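PDB 1N1I: merozoite surface protein-1 from Plasmodium knowlesi strain H, which is a merozoite surface antigen, present as its C-terminal EGF-like domains, and probably takes part in binding and invading host erythrocytes. Local coordinates for residues C67-D70 with E74-C77. Numbering follows the deposited sequence.
Sequences CTMD and EVEC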
# COMPACT_ATOMS: atom_id res chain seq x y z
N CYS A 67 -9.54 -6.13 2.54
CA CYS A 67 -10.18 -4.85 2.23
C CYS A 67 -11.61 -4.84 2.74
O CYS A 67 -12.35 -5.81 2.56
CB CYS A 67 -10.17 -4.63 0.71
SG CYS A 67 -10.72 -3.00 0.10
N THR A 68 -12.02 -3.73 3.33
CA THR A 68 -13.36 -3.67 3.86
C THR A 68 -13.81 -2.24 3.89
O THR A 68 -13.05 -1.34 3.55
CB THR A 68 -13.47 -4.23 5.33
OG1 THR A 68 -12.74 -3.39 6.23
CG2 THR A 68 -12.95 -5.65 5.43
N MET A 69 -15.05 -2.08 4.34
CA MET A 69 -15.76 -0.82 4.49
C MET A 69 -16.24 -0.73 5.93
O MET A 69 -16.92 -1.64 6.44
CB MET A 69 -16.96 -0.77 3.54
CG MET A 69 -16.63 -1.11 2.10
SD MET A 69 -15.36 -0.06 1.35
CE MET A 69 -16.37 1.15 0.54
N ASP A 70 -15.86 0.36 6.59
CA ASP A 70 -16.22 0.60 7.97
C ASP A 70 -17.45 1.51 8.09
O ASP A 70 -18.15 1.78 7.11
CB ASP A 70 -15.02 1.21 8.70
CG ASP A 70 -14.42 2.40 7.96
OD1 ASP A 70 -14.94 2.78 6.89
OD2 ASP A 70 -13.41 2.95 8.44
N GLU A 74 -15.60 4.27 4.57
CA GLU A 74 -14.30 4.46 3.94
C GLU A 74 -13.62 3.10 3.80
O GLU A 74 -14.07 2.13 4.42
CB GLU A 74 -13.45 5.42 4.81
CG GLU A 74 -12.08 5.72 4.22
CD GLU A 74 -12.17 6.06 2.74
OE1 GLU A 74 -12.78 7.10 2.40
OE2 GLU A 74 -11.64 5.29 1.90
N VAL A 75 -12.57 3.01 2.97
CA VAL A 75 -11.83 1.77 2.81
C VAL A 75 -10.80 1.59 3.91
O VAL A 75 -10.10 2.53 4.28
CB VAL A 75 -11.08 1.70 1.50
CG1 VAL A 75 -10.17 0.50 1.53
CG2 VAL A 75 -12.06 1.60 0.36
N GLU A 76 -10.73 0.36 4.42
CA GLU A 76 -9.80 -0.00 5.49
C GLU A 76 -9.03 -1.25 5.06
O GLU A 76 -9.62 -2.23 4.55
CB GLU A 76 -10.54 -0.29 6.81
CG GLU A 76 -9.64 -0.03 8.03
CD GLU A 76 -9.90 -0.95 9.19
OE1 GLU A 76 -11.09 -1.25 9.45
OE2 GLU A 76 -8.92 -1.36 9.86
N CYS A 77 -7.71 -1.18 5.25
CA CYS A 77 -6.87 -2.32 4.91
C CYS A 77 -6.31 -2.87 6.21
O CYS A 77 -5.89 -2.11 7.08
CB CYS A 77 -5.71 -1.88 4.02
SG CYS A 77 -6.15 -0.95 2.53
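The antiparallel beta hairpin of the second EGF-like domain pairs Thr68 with Glu76 at its hydrogen-bonded position. Glu76 N donates to Thr68 O (3.0 Å), and Thr68 N returns a bond to Glu76 O (3.1 Å). Beside these bonds, the CA-H groups of Cys67 and Val75 approach the same two carbonyl oxygens. At the turn, Asp70 curls its carboxylate back: a chi1 of 50° tucks CG over the residue's own backbone and turns OD1 toward Glu74, whose N-H it takes at 2.8 Å (Glu74 N to Asp70 OD1), nearly along its own C-O axis. A weak bond runs from Asp70 N to Glu74 O. Glu74 folds its own chain too, and its OE2 accepts from Val75 N (2.7 Å) from above the carboxylate plane. On the face holding Cys67, Met69 and Val75, the two valine methyls divide their neighbours: CG1 meets Cys67 SG and CG2 meets Met69 SD, each at 3.8 Å. Disulfides from Cys67 to Cys54 and from Cys77 to Cys61 tie both strands to the rest of the domain. The Asp70 carboxylate, held by Glu74 N, thus closes the turn end of the hairpin, where the backbone bond alone is weak.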